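Local coordinates for protein beta-galactosidase/beta-glucuronidase (Faecalibacterium prausnitzii L2-6, PDB 6MVF) that binds flavin mononucleotide and, as a family 2 glycoside hydrolase, probably hydrolyses beta-glycosidic bonds, such as those of glucuronides, at residues Y73-Q82 / G158-P169; Q604-K614 / D632-D643. All blocks are in the same frame, centred on the assembly; numbering follows the deposited sequence.

Contact 1: residues Y73-Q82 / G158-P169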
loop_
_atom_site.group_PDB
_atom_site.type_symbol
_atom_site.label_atom_id
_atom_site.label_comp_id
_atom_site.label_asym_id
_atom_site.label_seq_id
_atom_site.Cartn_x
_atom_site.Cartn_y
_atom_site.Cartn_z
ATOM N N TYR A 73 -8.590 26.629 -20.556
ATOM C CA TYR A 73 -8.722 25.954 -19.271
ATOM C C TYR A 73 -8.668 27.013 -18.182
ATOM O O TYR A 73 -7.913 27.983 -18.291
ATOM C CB TYR A 73 -7.590 24.927 -19.032
ATOM C CG TYR A 73 -7.488 23.735 -19.996
ATOM C CD1 TYR A 73 -6.801 23.833 -21.208
ATOM C CD2 TYR A 73 -8.039 22.504 -19.661
ATOM C CE1 TYR A 73 -6.686 22.751 -22.066
ATOM C CE2 TYR A 73 -7.935 21.415 -20.508
ATOM C CZ TYR A 73 -7.259 21.540 -21.717
ATOM O OH TYR A 73 -7.167 20.432 -22.550
ATOM N N SER A 74 -9.449 26.821 -17.122
ATOM C CA SER A 74 -9.352 27.730 -15.991
ATOM C C SER A 74 -9.769 27.011 -14.720
ATOM O O SER A 74 -10.618 26.116 -14.747
ATOM C CB SER A 74 -10.203 28.993 -16.185
ATOM O OG SER A 74 -11.573 28.686 -16.057
ATOM N N ARG A 75 -9.152 27.416 -13.610
ATOM C CA ARG A 75 -9.460 26.884 -12.289
ATOM C C ARG A 75 -9.030 27.903 -11.246
ATOM O O ARG A 75 -8.384 28.905 -11.557
ATOM C CB ARG A 75 -8.770 25.541 -12.039
ATOM C CG ARG A 75 -7.287 25.644 -11.750
ATOM C CD ARG A 75 -6.806 24.372 -11.077
ATOM N NE ARG A 75 -6.813 24.519 -9.627
ATOM C CZ ARG A 75 -6.602 23.533 -8.765
ATOM N NH1 ARG A 75 -6.373 22.303 -9.186
ATOM N NH2 ARG A 75 -6.623 23.783 -7.473
ATOM N N THR A 76 -9.380 27.620 -9.991
ATOM C CA THR A 76 -9.036 28.461 -8.852
ATOM C C THR A 76 -7.955 27.790 -8.007
ATOM O O THR A 76 -7.845 26.563 -7.983
ATOM C CB THR A 76 -10.296 28.751 -8.038
ATOM O OG1 THR A 76 -11.130 29.607 -8.821
ATOM C CG2 THR A 76 -9.984 29.438 -6.702
ATOM N N PHE A 77 -7.111 28.597 -7.360
ATOM C CA PHE A 77 -6.082 28.052 -6.479
ATOM C C PHE A 77 -5.818 29.020 -5.332
ATOM O O PHE A 77 -6.047 30.228 -5.451
ATOM C CB PHE A 77 -4.777 27.717 -7.235
ATOM C CG PHE A 77 -4.011 28.916 -7.756
ATOM C CD1 PHE A 77 -4.298 29.469 -8.994
ATOM C CD2 PHE A 77 -2.959 29.454 -7.032
ATOM C CE1 PHE A 77 -3.563 30.553 -9.482
ATOM C CE2 PHE A 77 -2.227 30.546 -7.527
ATOM C CZ PHE A 77 -2.529 31.082 -8.747
ATOM N N LYS A 78 -5.367 28.468 -4.208
ATOM C CA LYS A 78 -4.984 29.279 -3.064
ATOM C C LYS A 78 -3.511 29.618 -3.176
ATOM O O LYS A 78 -2.710 28.796 -3.626
ATOM C CB LYS A 78 -5.258 28.558 -1.742
ATOM C CG LYS A 78 -6.714 28.202 -1.540
ATOM C CD LYS A 78 -7.233 28.682 -0.184
ATOM C CE LYS A 78 -8.676 29.197 -0.269
ATOM N NZ LYS A 78 -9.579 28.231 -0.970
ATOM N N LYS A 79 -3.168 30.835 -2.798
ATOM C CA LYS A 79 -1.786 31.275 -2.862
ATOM C C LYS A 79 -0.986 30.497 -1.824
ATOM O O LYS A 79 -1.354 30.510 -0.644
ATOM C CB LYS A 79 -1.714 32.784 -2.618
ATOM C CG LYS A 79 -0.316 33.396 -2.607
ATOM C CD LYS A 79 -0.312 34.629 -1.706
ATOM C CE LYS A 79 1.087 35.186 -1.463
ATOM N NZ LYS A 79 1.666 35.855 -2.668
ATOM N N PRO A 80 0.063 29.774 -2.209
ATOM C CA PRO A 80 0.895 29.107 -1.200
ATOM C C PRO A 80 1.659 30.111 -0.355
ATOM O O PRO A 80 2.007 31.208 -0.805
ATOM C CB PRO A 80 1.845 28.232 -2.025
ATOM C CG PRO A 80 1.780 28.769 -3.420
ATOM C CD PRO A 80 0.428 29.390 -3.584
ATOM N N VAL A 81 1.931 29.706 0.883
ATOM C CA VAL A 81 2.500 30.562 1.918
ATOM C C VAL A 81 3.817 29.964 2.395
ATOM O O VAL A 81 3.885 28.770 2.702
ATOM C CB VAL A 81 1.522 30.715 3.097
ATOM C CG1 VAL A 81 2.263 31.143 4.352
ATOM C CG2 VAL A 81 0.422 31.707 2.738
ATOM N N GLN A 82 4.857 30.802 2.480
ATOM C CA GLN A 82 6.121 30.343 3.031
ATOM C C GLN A 82 6.301 30.859 4.454
ATOM O O GLN A 82 5.875 31.979 4.761
ATOM C CB GLN A 82 7.303 30.793 2.162
ATOM C CG GLN A 82 7.421 30.007 0.850
ATOM C CD GLN A 82 8.254 28.722 0.983
ATOM O OE1 GLN A 82 9.037 28.567 1.927
ATOM N NE2 GLN A 82 8.099 27.810 0.019
ATOM N N GLY A 158 -4.173 20.476 -25.964
ATOM C CA GLY A 158 -4.523 20.622 -24.569
ATOM C C GLY A 158 -3.400 20.421 -23.573
ATOM O O GLY A 158 -2.214 20.424 -23.923
ATOM N N LEU A 159 -3.791 20.260 -22.309
ATOM C CA LEU A 159 -2.863 20.129 -21.188
ATOM C C LEU A 159 -2.737 18.645 -20.839
ATOM O O LEU A 159 -3.290 18.158 -19.854
ATOM C CB LEU A 159 -3.366 20.947 -20.004
ATOM C CG LEU A 159 -3.382 22.457 -20.127
ATOM C CD1 LEU A 159 -4.024 23.044 -18.886
ATOM C CD2 LEU A 159 -1.951 22.959 -20.304
ATOM N N TYR A 160 -2.001 17.912 -21.667
ATOM C CA TYR A 160 -2.100 16.457 -21.632
ATOM C C TYR A 160 -1.113 15.812 -20.648
ATOM O O TYR A 160 -1.017 14.580 -20.604
ATOM C CB TYR A 160 -1.934 15.892 -23.049
ATOM C CG TYR A 160 -0.583 16.150 -23.636
ATOM C CD1 TYR A 160 -0.310 17.320 -24.331
ATOM C CD2 TYR A 160 0.444 15.219 -23.477
ATOM C CE1 TYR A 160 0.962 17.548 -24.865
ATOM C CE2 TYR A 160 1.701 15.429 -23.997
ATOM C CZ TYR A 160 1.967 16.586 -24.693
ATOM O OH TYR A 160 3.244 16.772 -25.201
ATOM N N ARG A 161 -0.401 16.623 -19.848
ATOM C CA ARG A 161 0.520 16.133 -18.829
ATOM C C ARG A 161 0.264 16.692 -17.436
ATOM O O ARG A 161 0.902 16.227 -16.482
ATOM C CB ARG A 161 1.978 16.450 -19.204
ATOM C CG ARG A 161 2.505 15.669 -20.399
ATOM C CD ARG A 161 4.007 15.872 -20.612
ATOM N NE ARG A 161 4.398 15.181 -21.827
ATOM C CZ ARG A 161 5.393 15.538 -22.632
ATOM N NH1 ARG A 161 6.146 16.596 -22.356
ATOM N NH2 ARG A 161 5.621 14.826 -23.734
ATOM N N GLY A 162 -0.629 17.676 -17.292
ATOM C CA GLY A 162 -0.928 18.280 -16.010
ATOM C C GLY A 162 -0.114 19.535 -15.774
ATOM O O GLY A 162 0.724 19.937 -16.585
ATOM N N VAL A 163 -0.365 20.138 -14.607
ATOM C CA VAL A 163 0.116 21.472 -14.240
ATOM C C VAL A 163 0.460 21.472 -12.751
ATOM O O VAL A 163 -0.227 20.834 -11.949
ATOM C CB VAL A 163 -0.946 22.565 -14.567
ATOM C CG1 VAL A 163 -0.527 23.925 -14.036
ATOM C CG2 VAL A 163 -1.219 22.653 -16.072
ATOM N N ASN A 164 1.514 22.201 -12.377
ATOM C CA ASN A 164 2.011 22.227 -11.006
ATOM C C ASN A 164 2.172 23.652 -10.509
ATOM O O ASN A 164 2.503 24.565 -11.268
ATOM C CB ASN A 164 3.376 21.548 -10.860
ATOM C CG ASN A 164 3.298 20.046 -10.941
ATOM O OD1 ASN A 164 2.437 19.424 -10.321
ATOM N ND2 ASN A 164 4.213 19.448 -11.702
ATOM N N LEU A 165 1.980 23.813 -9.205
ATOM C CA LEU A 165 2.286 25.040 -8.485
ATOM C C LEU A 165 3.529 24.791 -7.639
ATOM O O LEU A 165 3.615 23.763 -6.958
ATOM C CB LEU A 165 1.107 25.448 -7.608
ATOM C CG LEU A 165 0.885 26.893 -7.214
ATOM C CD1 LEU A 165 0.576 27.713 -8.446
ATOM C CD2 LEU A 165 -0.265 26.958 -6.216
ATOM N N ILE A 166 4.499 25.702 -7.703
ATOM C CA ILE A 166 5.752 25.562 -6.963
ATOM C C ILE A 166 5.922 26.762 -6.028
ATOM O O ILE A 166 5.888 27.918 -6.468
ATOM C CB ILE A 166 6.964 25.419 -7.900
ATOM C CG1 ILE A 166 6.772 24.224 -8.842
ATOM C CG2 ILE A 166 8.244 25.270 -7.078
ATOM C CD1 ILE A 166 7.875 24.048 -9.870
ATOM N N SER A 167 6.111 26.480 -4.743
ATOM C CA SER A 167 6.365 27.477 -3.714
ATOM C C SER A 167 7.803 27.308 -3.230
ATOM O O SER A 167 8.194 26.203 -2.834
ATOM C CB SER A 167 5.373 27.299 -2.562
ATOM O OG SER A 167 5.674 28.147 -1.484
ATOM N N VAL A 168 8.587 28.383 -3.277
ATOM C CA VAL A 168 10.000 28.344 -2.886
ATOM C C VAL A 168 10.351 29.610 -2.123
ATOM O O VAL A 168 9.635 30.618 -2.194
ATOM C CB VAL A 168 10.940 28.193 -4.104
ATOM C CG1 VAL A 168 10.831 26.786 -4.738
ATOM C CG2 VAL A 168 10.687 29.298 -5.118
ATOM N N PRO A 169 11.464 29.590 -1.367
ATOM C CA PRO A 169 11.950 30.830 -0.751
ATOM C C PRO A 169 12.553 31.746 -1.797
ATOM O O PRO A 169 12.652 31.369 -2.973
ATOM C CB PRO A 169 13.023 30.358 0.241
ATOM C CG PRO A 169 12.914 28.871 0.279
ATOM C CD PRO A 169 12.326 28.451 -1.021
#

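Contact 2: residues Q604-K614 / D632-D643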
loop_
_atom_site.group_PDB
_atom_site.type_symbol
_atom_site.label_atom_id
_atom_site.label_comp_id
_atom_site.label_asym_id
_atom_site.label_seq_id
_atom_site.Cartn_x
_atom_site.Cartn_y
_atom_site.Cartn_z
ATOM N N GLN A 604 14.237 -21.188 -28.296
ATOM C CA GLN A 604 14.838 -22.506 -28.300
ATOM C C GLN A 604 15.119 -22.915 -29.736
ATOM O O GLN A 604 14.586 -22.334 -30.686
ATOM C CB GLN A 604 13.906 -23.521 -27.646
ATOM C CG GLN A 604 13.253 -23.005 -26.396
ATOM C CD GLN A 604 14.231 -22.805 -25.252
ATOM O OE1 GLN A 604 14.345 -23.649 -24.369
ATOM N NE2 GLN A 604 14.914 -21.670 -25.247
ATOM N N ASP A 605 15.963 -23.926 -29.902
ATOM C CA ASP A 605 16.334 -24.332 -31.248
ATOM C C ASP A 605 15.631 -25.599 -31.719
ATOM O O ASP A 605 15.756 -25.957 -32.893
ATOM C CB ASP A 605 17.846 -24.513 -31.341
ATOM C CG ASP A 605 18.599 -23.236 -31.053
ATOM O OD1 ASP A 605 18.137 -22.158 -31.516
ATOM O OD2 ASP A 605 19.645 -23.320 -30.354
ATOM N N THR A 606 14.883 -26.275 -30.858
ATOM C CA THR A 606 14.193 -27.486 -31.260
ATOM C C THR A 606 12.756 -27.407 -30.786
ATOM O O THR A 606 12.503 -27.137 -29.609
ATOM C CB THR A 606 14.872 -28.736 -30.718
ATOM O OG1 THR A 606 16.212 -28.797 -31.238
ATOM C CG2 THR A 606 14.104 -29.979 -31.166
ATOM N N VAL A 607 11.830 -27.616 -31.723
ATOM C CA VAL A 607 10.401 -27.533 -31.489
ATOM C C VAL A 607 9.795 -28.827 -31.999
ATOM O O VAL A 607 10.119 -29.278 -33.107
ATOM C CB VAL A 607 9.772 -26.309 -32.194
ATOM C CG1 VAL A 607 8.226 -26.421 -32.265
ATOM C CG2 VAL A 607 10.196 -25.007 -31.507
ATOM N N THR A 608 8.944 -29.439 -31.182
ATOM C CA THR A 608 8.116 -30.560 -31.607
ATOM C C THR A 608 6.672 -30.103 -31.600
ATOM O O THR A 608 6.204 -29.566 -30.598
ATOM C CB THR A 608 8.293 -31.781 -30.700
ATOM O OG1 THR A 608 9.559 -32.391 -30.966
ATOM C CG2 THR A 608 7.211 -32.801 -30.962
ATOM N N LEU A 609 5.975 -30.307 -32.721
ATOM C CA LEU A 609 4.581 -29.918 -32.864
ATOM C C LEU A 609 3.662 -31.124 -32.711
ATOM O O LEU A 609 3.956 -32.214 -33.207
ATOM C CB LEU A 609 4.334 -29.255 -34.221
ATOM C CG LEU A 609 2.961 -28.578 -34.298
ATOM C CD1 LEU A 609 2.788 -27.500 -33.180
ATOM C CD2 LEU A 609 2.734 -28.001 -35.686
ATOM N N TYR A 610 2.539 -30.921 -32.035
ATOM C CA TYR A 610 1.531 -31.957 -31.878
ATOM C C TYR A 610 0.177 -31.460 -32.361
ATOM O O TYR A 610 -0.170 -30.285 -32.192
ATOM C CB TYR A 610 1.396 -32.402 -30.422
ATOM C CG TYR A 610 2.601 -33.098 -29.870
ATOM C CD1 TYR A 610 3.562 -32.396 -29.141
ATOM C CD2 TYR A 610 2.773 -34.463 -30.057
ATOM C CE1 TYR A 610 4.672 -33.032 -28.624
ATOM C CE2 TYR A 610 3.884 -35.113 -29.547
ATOM C CZ TYR A 610 4.828 -34.389 -28.831
ATOM O OH TYR A 610 5.913 -35.045 -28.323
ATOM N N CYS A 611 -0.591 -32.381 -32.939
ATOM C CA CYS A 611 -1.934 -32.103 -33.433
ATOM C C CYS A 611 -2.870 -33.168 -32.871
ATOM O O CYS A 611 -2.779 -34.339 -33.252
ATOM C CB CYS A 611 -1.965 -32.096 -34.957
ATOM S SG CYS A 611 -3.463 -31.369 -35.626
ATOM N N ASN A 612 -3.752 -32.762 -31.954
ATOM C CA ASN A 612 -4.616 -33.674 -31.200
ATOM C C ASN A 612 -3.818 -34.838 -30.616
ATOM O O ASN A 612 -4.216 -36.003 -30.700
ATOM C CB ASN A 612 -5.775 -34.173 -32.061
ATOM C CG ASN A 612 -6.751 -33.066 -32.405
ATOM O OD1 ASN A 612 -6.918 -32.106 -31.631
ATOM N ND2 ASN A 612 -7.398 -33.182 -33.570
ATOM N N GLY A 613 -2.663 -34.504 -30.027
ATOM C CA GLY A 613 -1.817 -35.469 -29.360
ATOM C C GLY A 613 -0.888 -36.267 -30.251
ATOM O O GLY A 613 0.016 -36.935 -29.733
ATOM N N LYS A 614 -1.073 -36.237 -31.563
ATOM C CA LYS A 614 -0.190 -36.952 -32.474
ATOM C C LYS A 614 0.946 -36.030 -32.917
ATOM O O LYS A 614 0.712 -34.872 -33.283
ATOM C CB LYS A 614 -0.978 -37.465 -33.682
ATOM C CG LYS A 614 -2.254 -38.217 -33.297
ATOM C CD LYS A 614 -3.157 -38.468 -34.503
ATOM C CE LYS A 614 -4.371 -37.514 -34.528
ATOM N NZ LYS A 614 -5.233 -37.717 -35.740
ATOM N N ASP A 632 -7.116 -32.609 -38.555
ATOM C CA ASP A 632 -8.283 -33.473 -38.465
ATOM C C ASP A 632 -9.554 -32.675 -38.734
ATOM O O ASP A 632 -9.602 -31.452 -38.572
ATOM C CB ASP A 632 -8.390 -34.107 -37.087
ATOM C CG ASP A 632 -7.265 -35.051 -36.799
ATOM O OD1 ASP A 632 -6.596 -35.481 -37.770
ATOM O OD2 ASP A 632 -7.060 -35.367 -35.601
ATOM N N GLU A 633 -10.594 -33.385 -39.157
ATOM C CA GLU A 633 -11.889 -32.747 -39.326
ATOM C C GLU A 633 -12.362 -32.244 -37.973
ATOM O O GLU A 633 -12.185 -32.913 -36.953
ATOM C CB GLU A 633 -12.893 -33.732 -39.930
ATOM C CG GLU A 633 -13.629 -33.196 -41.159
ATOM C CD GLU A 633 -12.706 -32.925 -42.355
ATOM O OE1 GLU A 633 -11.643 -33.581 -42.451
ATOM O OE2 GLU A 633 -13.040 -32.055 -43.199
ATOM N N GLY A 634 -12.916 -31.039 -37.955
ATOM C CA GLY A 634 -13.351 -30.449 -36.705
ATOM C C GLY A 634 -12.277 -29.606 -36.052
ATOM O O GLY A 634 -11.493 -28.940 -36.741
ATOM N N PHE A 635 -12.222 -29.640 -34.721
ATOM C CA PHE A 635 -11.300 -28.815 -33.952
ATOM C C PHE A 635 -9.999 -29.559 -33.693
ATOM O O PHE A 635 -9.977 -30.785 -33.572
ATOM C CB PHE A 635 -11.942 -28.376 -32.634
ATOM C CG PHE A 635 -12.992 -27.336 -32.814
ATOM C CD1 PHE A 635 -12.641 -26.033 -33.129
ATOM C CD2 PHE A 635 -14.339 -27.660 -32.699
ATOM C CE1 PHE A 635 -13.608 -25.062 -33.318
ATOM C CE2 PHE A 635 -15.317 -26.708 -32.890
ATOM C CZ PHE A 635 -14.950 -25.401 -33.201
ATOM N N ASN A 636 -8.904 -28.797 -33.625
ATOM C CA ASN A 636 -7.561 -29.354 -33.511
ATOM C C ASN A 636 -6.813 -28.634 -32.411
ATOM O O ASN A 636 -6.726 -27.405 -32.426
ATOM C CB ASN A 636 -6.773 -29.217 -34.817
ATOM C CG ASN A 636 -7.391 -30.004 -35.964
ATOM O OD1 ASN A 636 -6.974 -31.123 -36.264
ATOM N ND2 ASN A 636 -8.384 -29.418 -36.607
ATOM N N VAL A 637 -6.258 -29.392 -31.480
ATOM C CA VAL A 637 -5.344 -28.847 -30.489
ATOM C C VAL A 637 -3.940 -28.853 -31.088
ATOM O O VAL A 637 -3.406 -29.916 -31.415
ATOM C CB VAL A 637 -5.391 -29.657 -29.184
ATOM C CG1 VAL A 637 -4.242 -29.248 -28.255
ATOM C CG2 VAL A 637 -6.726 -29.475 -28.508
ATOM N N LEU A 638 -3.341 -27.674 -31.239
ATOM C CA LEU A 638 -1.954 -27.561 -31.673
ATOM C C LEU A 638 -1.103 -27.243 -30.451
ATOM O O LEU A 638 -1.325 -26.232 -29.772
ATOM C CB LEU A 638 -1.779 -26.500 -32.761
ATOM C CG LEU A 638 -2.191 -26.822 -34.214
ATOM C CD1 LEU A 638 -1.401 -27.980 -34.758
ATOM C CD2 LEU A 638 -3.665 -27.123 -34.305
ATOM N N MET A 639 -0.160 -28.129 -30.150
ATOM C CA MET A 639 0.741 -27.943 -29.027
ATOM C C MET A 639 2.179 -27.983 -29.517
ATOM O O MET A 639 2.604 -28.970 -30.127
ATOM C CB MET A 639 0.517 -29.007 -27.948
ATOM C CG MET A 639 1.433 -28.776 -26.758
ATOM S SD MET A 639 1.130 -29.905 -25.417
ATOM C CE MET A 639 1.634 -31.472 -26.118
ATOM N N ALA A 640 2.922 -26.912 -29.252
ATOM C CA ALA A 640 4.336 -26.834 -29.589
ATOM C C ALA A 640 5.146 -26.963 -28.306
ATOM O O ALA A 640 4.915 -26.224 -27.342
ATOM C CB ALA A 640 4.668 -25.541 -30.329
ATOM N N VAL A 641 6.067 -27.928 -28.293
ATOM C CA VAL A 641 6.918 -28.236 -27.154
ATOM C C VAL A 641 8.335 -27.823 -27.523
ATOM O O VAL A 641 8.976 -28.447 -28.378
ATOM C CB VAL A 641 6.860 -29.722 -26.781
ATOM C CG1 VAL A 641 7.827 -30.011 -25.653
ATOM C CG2 VAL A 641 5.449 -30.110 -26.383
ATOM N N ALA A 642 8.820 -26.755 -26.905
ATOM C CA ALA A 642 10.223 -26.405 -27.048
ATOM C C ALA A 642 10.968 -27.158 -25.961
ATOM O O ALA A 642 10.773 -28.367 -25.819
ATOM C CB ALA A 642 10.425 -24.894 -26.971
ATOM N N ASP A 643 11.795 -26.491 -25.165
ATOM C CA ASP A 643 12.528 -27.268 -24.172
ATOM C C ASP A 643 11.752 -27.289 -22.862
ATOM O O ASP A 643 11.096 -28.286 -22.542
ATOM C CB ASP A 643 13.938 -26.716 -23.987
ATOM C CG ASP A 643 14.756 -27.520 -22.991
ATOM O OD1 ASP A 643 15.763 -26.990 -22.465
ATOM O OD2 ASP A 643 14.375 -28.684 -22.723
HETATM O O HOH W 1 -1.942 -31.791 -29.638
#

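Contact 1: residues Y73-Q82 / G158-P169
Between segments 73-82 and 158-169, Leu-165 CD2 touches two side chains, lying 3.6 Å from Pro-80 CD and 3.8 Å from Phe-77 CD2. With Leu-165 CG anti to the backbone N (chi1 -154°), CD2 is carried to this position between proline and ring, and the leucine crosses the Phe-77 side chain at about a right angle. Farther along, Pro-80 CB rests 3.7 Å from Ser-167 CB, and Gln-82, bent at chi2, sends NE2 to Ser-167 OG in a hydrogen bond of 2.9 Å (N-H...O angle 154°); NE2 also binds Met-24 O. At the other end Leu-159 CD1 sits over one face of the Tyr-73 ring, 3.9 Å from its centroid, a CH-pi contact offset toward the rim. At the ring's edge Gly-158 CA is 3.3 Å from Tyr-73 OH. That hydroxyl receives a weak bond from Leu-159 N and is also hydrogen-bonded to His-52 ND1. In the next shell, Leu-134 touches Phe-77, Val-89 touches Pro-80 and Val-93 touches Leu-159. The two segments run 10° apart, but their strands belong to different antiparallel sheets. Side chains meeting between facing sheets are the core of a beta-sandwich, here the jelly-roll-like sugar-binding domain of glycoside hydrolase family 2.

Contact 2: residues Q604-K614 / D632-D643
Asn-612 reaches from the end of strand 606-611 to the segment that enters strand 635-641. Its CB lies 4.0 Å from Asp-632 OD2, and CG, anti to the carbonyl carbon (chi1 -68°), turns OD1 and ND2 toward that segment. OD1 accepts Val-637 N at 2.8 Å; the bond is straight at hydrogen (173°), although the donor stands above the carbonyl plane. ND2 gives a hydrogen bond of 3.0 Å to Asp-632 OD2, which lies in the amide plane but is met from the anti side, well out of the carboxylate plane. Lys-614 NZ takes the syn lone pair of the same OD2 at 3.0 Å, a salt bridge, so two donors grip one oxygen. Asn-636 bonds the backbone N and O of Asp-632, which probably helps to place its side chain. Asn-612 N bonds Val-637 O, so OD1 takes the place a backbone carbonyl would have beyond the hydrogen-bonded pairs Thr-608 with Val-641 and Tyr-610 with Met-639. On their face of the sheet Tyr-610 and Met-639 lie side by side, Tyr-610 CD1 to Met-639 CE 3.7 Å, while Val-641 CG2 meets the ring edge at Tyr-610 CE1, 3.8 Å away. The arrangement is an antiparallel pair of strands not consecutive in the chain, in the DUF4982 beta domain; the type I' hairpin turn Cys-611 to Lys-614 leads instead into strand 614-620, the other neighbour of 606-611.

Both segments of contact 1 come earlier in the chain than those of contact 2, and the two contacts lie on opposite sides of its centre, with centres 59 Å apart and nearest atoms about 37 Å apart. They share no beta-sheet. Contact 1 joins strands of two antiparallel sheets in the sugar-binding domain, whereas contact 2 pairs neighbouring strands within one mixed five-stranded sheet. The TIM-barrel domain lies between them in sequence. The side chain of Val-168 in contact 1 is about 13 Å from the bound FMN; contact 2 is far from the FMN site, but Val-637 and Met-639 pack on Tyr-239 and Pro-241 of a second subunit. They belong to separate beta domains and do not touch.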